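Local coordinates for putative uncharacterized protein (Campylobacter jejuni, PDB 5TPU) that is of uncharacterised function but belongs to the WxcM-like family of the cupin clan, forms a two-chain assembly and binds thymidine-5'-diphosphate, at residues 62-67 / 110-115. The protein carries 3 engineered substitutions. Numbering follows the deposited sequence.
Sequences QVLIMM and AKLLVL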
ATOM      1  N   GLN A  62     -12.170  -3.638  -2.775  1.00 20.19           N
ATOM      2  CA  GLN A  62     -10.931  -3.383  -2.044  1.00 19.56           C
ATOM      3  C   GLN A  62     -10.142  -4.642  -1.686  1.00 21.12           C
ATOM      4  O   GLN A  62     -10.700  -5.729  -1.518  1.00 22.26           O
ATOM      5  CB  GLN A  62     -11.230  -2.635  -0.739  1.00 19.37           C
ATOM      6  CG  GLN A  62     -11.852  -1.250  -0.884  1.00 23.95           C
ATOM      7  CD  GLN A  62     -12.659  -0.892   0.357  1.00 28.84           C
ATOM      8  OE1 GLN A  62     -13.605  -1.598   0.725  1.00 31.11           O
ATOM      9  NE2 GLN A  62     -12.250   0.144   1.037  1.00 27.05           N
ATOM     10  N   VAL A  63      -8.840  -4.480  -1.491  1.00 19.15           N
ATOM     11  CA  VAL A  63      -8.069  -5.482  -0.758  1.00 18.70           C
ATOM     12  C   VAL A  63      -7.421  -4.856   0.444  1.00 16.59           C
ATOM     13  O   VAL A  63      -6.702  -3.879   0.289  1.00 18.70           O
ATOM     14  CB  VAL A  63      -7.021  -6.134  -1.654  1.00 18.41           C
ATOM     15  CG1 VAL A  63      -6.049  -6.966  -0.823  1.00 19.41           C
ATOM     16  CG2 VAL A  63      -7.727  -6.955  -2.710  1.00 19.45           C
ATOM     17  N   LEU A  64      -7.678  -5.426   1.615  1.00 15.55           N
ATOM     18  CA  LEU A  64      -7.171  -4.932   2.913  1.00 15.28           C
ATOM     19  C   LEU A  64      -5.981  -5.749   3.367  1.00 14.96           C
ATOM     20  O   LEU A  64      -6.102  -6.976   3.435  1.00 15.34           O
ATOM     21  CB  LEU A  64      -8.253  -5.033   4.004  1.00 15.58           C
ATOM     22  CG  LEU A  64      -9.271  -3.880   4.081  1.00 15.26           C
ATOM     23  CD1 LEU A  64      -9.968  -3.681   2.746  1.00 16.35           C
ATOM     24  CD2 LEU A  64     -10.279  -4.148   5.173  1.00 15.65           C
ATOM     25  N   ILE A  65      -4.866  -5.100   3.709  1.00 14.91           N
ATOM     26  CA  ILE A  65      -3.703  -5.793   4.273  1.00 15.19           C
ATOM     27  C   ILE A  65      -3.299  -5.100   5.574  1.00 14.88           C
ATOM     28  O   ILE A  65      -3.099  -3.900   5.597  1.00 15.10           O
ATOM     29  CB  ILE A  65      -2.551  -5.737   3.255  1.00 16.19           C
ATOM     30  CG1 ILE A  65      -2.910  -6.508   1.990  1.00 17.61           C
ATOM     31  CG2 ILE A  65      -1.246  -6.276   3.821  1.00 15.79           C
ATOM     32  CD1 ILE A  65      -2.184  -6.024   0.756  1.00 16.60           C
ATOM     33  N   MET A  66      -3.233  -5.845   6.665  1.00 15.09           N
ATOM     34  CA  MET A  66      -2.728  -5.347   7.919  1.00 17.46           C
ATOM     35  C   MET A  66      -1.200  -5.310   7.820  1.00 18.68           C
ATOM     36  O   MET A  66      -0.547  -6.323   8.013  1.00 18.50           O
ATOM     37  CB  MET A  66      -3.171  -6.279   9.072  1.00 18.28           C
ATOM     38  CG  MET A  66      -3.902  -5.634  10.210  1.00 19.95           C
ATOM     39  SD  MET A  66      -4.967  -4.241   9.805  1.00 20.28           S
ATOM     40  CE  MET A  66      -4.466  -3.162  11.128  1.00 24.53           C
ATOM     41  N   MET A  67      -0.669  -4.144   7.499  1.00 18.33           N
ATOM     42  CA  MET A  67       0.761  -3.908   7.448  1.00 22.44           C
ATOM     43  C   MET A  67       1.449  -4.007   8.797  1.00 21.79           C
ATOM     44  O   MET A  67       2.620  -4.359   8.868  1.00 21.83           O
ATOM     45  CB  MET A  67       1.051  -2.517   6.884  1.00 26.78           C
ATOM     46  CG  MET A  67       0.796  -2.404   5.410  1.00 36.29           C
ATOM     47  SD  MET A  67       2.041  -3.246   4.427  1.00 46.41           S
ATOM     48  CE  MET A  67       3.547  -3.094   5.369  1.00 39.28           C
ATOM     49  N   ALA A 110      -1.869   0.271  14.974  1.00 15.94           N
ATOM     50  CA  ALA A 110      -1.863  -0.657  13.857  1.00 15.84           C
ATOM     51  C   ALA A 110      -2.024   0.079  12.543  1.00 14.62           C
ATOM     52  O   ALA A 110      -2.552   1.181  12.516  1.00 15.26           O
ATOM     53  CB  ALA A 110      -2.976  -1.676  13.994  1.00 17.46           C
ATOM     54  N   LYS A 111      -1.558  -0.548  11.473  1.00 14.47           N
ATOM     55  CA  LYS A 111      -1.533   0.054  10.162  1.00 17.66           C
ATOM     56  C   LYS A 111      -2.182  -0.818   9.130  1.00 14.79           C
ATOM     57  O   LYS A 111      -1.797  -1.955   8.937  1.00 17.82           O
ATOM     58  CB  LYS A 111      -0.108   0.388   9.720  1.00 19.17           C
ATOM     59  CG  LYS A 111       0.621   1.284  10.713  1.00 25.47           C
ATOM     60  CD  LYS A 111       1.985   1.768  10.184  1.00 32.44           C
ATOM     61  CE  LYS A 111       2.926   2.273  11.291  1.00 34.84           C
ATOM     62  NZ  LYS A 111       3.031   1.265  12.398  1.00 40.04           N
ATOM     63  N   LEU A 112      -3.129  -0.245   8.423  1.00 13.25           N
ATOM     64  CA  LEU A 112      -3.901  -0.952   7.436  1.00 12.30           C
ATOM     65  C   LEU A 112      -3.664  -0.341   6.076  1.00 11.78           C
ATOM     66  O   LEU A 112      -3.875   0.831   5.912  1.00 13.06           O
ATOM     67  CB  LEU A 112      -5.359  -0.802   7.780  1.00 12.33           C
ATOM     68  CG  LEU A 112      -6.388  -1.295   6.752  1.00 12.28           C
ATOM     69  CD1 LEU A 112      -6.318  -2.794   6.534  1.00 11.90           C
ATOM     70  CD2 LEU A 112      -7.726  -0.895   7.326  1.00 12.23           C
ATOM     71  N   LEU A 113      -3.258  -1.163   5.120  1.00 11.97           N
ATOM     72  CA  LEU A 113      -3.122  -0.845   3.730  1.00 12.63           C
ATOM     73  C   LEU A 113      -4.351  -1.312   2.954  1.00 13.98           C
ATOM     74  O   LEU A 113      -4.852  -2.440   3.156  1.00 14.32           O
ATOM     75  CB  LEU A 113      -1.874  -1.499   3.163  1.00 14.08           C
ATOM     76  CG  LEU A 113      -1.655  -1.237   1.661  1.00 14.58           C
ATOM     77  CD1 LEU A 113      -1.339   0.231   1.439  1.00 15.47           C
ATOM     78  CD2 LEU A 113      -0.508  -2.101   1.151  1.00 14.17           C
ATOM     79  N   VAL A 114      -4.863  -0.426   2.112  1.00 14.57           N
ATOM     80  CA  VAL A 114      -6.061  -0.717   1.316  1.00 16.49           C
ATOM     81  C   VAL A 114      -5.820  -0.358  -0.108  1.00 17.74           C
ATOM     82  O   VAL A 114      -5.384   0.735  -0.377  1.00 17.04           O
ATOM     83  CB  VAL A 114      -7.334  -0.021   1.803  1.00 16.82           C
ATOM     84  CG1 VAL A 114      -8.473  -0.416   0.889  1.00 19.64           C
ATOM     85  CG2 VAL A 114      -7.654  -0.398   3.232  1.00 15.39           C
ATOM     86  N   LEU A 115      -6.043  -1.337  -0.992  1.00 19.39           N
ATOM     87  CA  LEU A 115      -5.988  -1.182  -2.440  1.00 18.44           C
ATOM     88  C   LEU A 115      -7.446  -1.070  -2.881  1.00 19.66           C
ATOM     89  O   LEU A 115      -8.267  -1.907  -2.511  1.00 18.90           O
ATOM     90  CB  LEU A 115      -5.322  -2.412  -3.061  1.00 20.21           C
ATOM     91  CG  LEU A 115      -3.770  -2.510  -3.161  1.00 24.77           C
ATOM     92  CD1 LEU A 115      -2.956  -1.794  -2.099  1.00 21.99           C
ATOM     93  CD2 LEU A 115      -3.254  -3.947  -3.255  1.00 24.53           C
TER
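The flat side-chain group here is the carboxamide of Gln62; the Gln62 side chain passes Val114 at a slant, its NE2 3.8 Å from Val114 CG1. CG of Gln62 stands anti to the carbonyl carbon (chi1 -63°) and the chain runs on extended, while OE1 is hydrogen-bonded to Arg101, which fixes the amide at its oxygen. The backbones of the two strands join as an antiparallel ladder. Val63 and Leu115 form one hydrogen-bonded pair, with Leu115 N to Val63 O at 2.9 Å; Ile65 and Leu113 form the next, its Ile65 N to Leu113 O bond being the shortest at 2.7 Å and nearly straight (173°). At the corner, Met67 N reaches Lys111 O by a weak, bent bond (117°).

The alternation sorts the side chains. On the face of Leu64, Met66, Leu112 and Val114, Leu64 and Val114 lie side by side, Leu64 CG 3.9 Å from Val114 CG2. Met66 crosses Leu112 at about a right angle, with Met66 SD 3.8 Å from Leu112 CD1; bends at chi2 and chi3 carry Met66 CE to within 3.6 Å of Ala110 CB. Leu64 and Leu112 also meet Met103 of strand 99-104, so this face is the interior between the two sheets of the cupin sandwich. The other face carries Val63, Ile65, Leu113 and Leu115; Met67 CG packs 3.6 Å from Leu113 CB.

Chemically, then, the ladder satisfies the backbones of Val63, Ile65, Leu113 and Leu115, while alternate residues pair with flanking strands 91-95 and 39-44. Apolar contacts seal one face into the core; on the other, Ile65, Met67 and Leu113 meet the second subunit and Leu115 packs on Val40. The side chain of Gln62, polar and buried, lies about 6 Å from a bound thymidine-5'-diphosphate, placing this end of the ladder near the ligand.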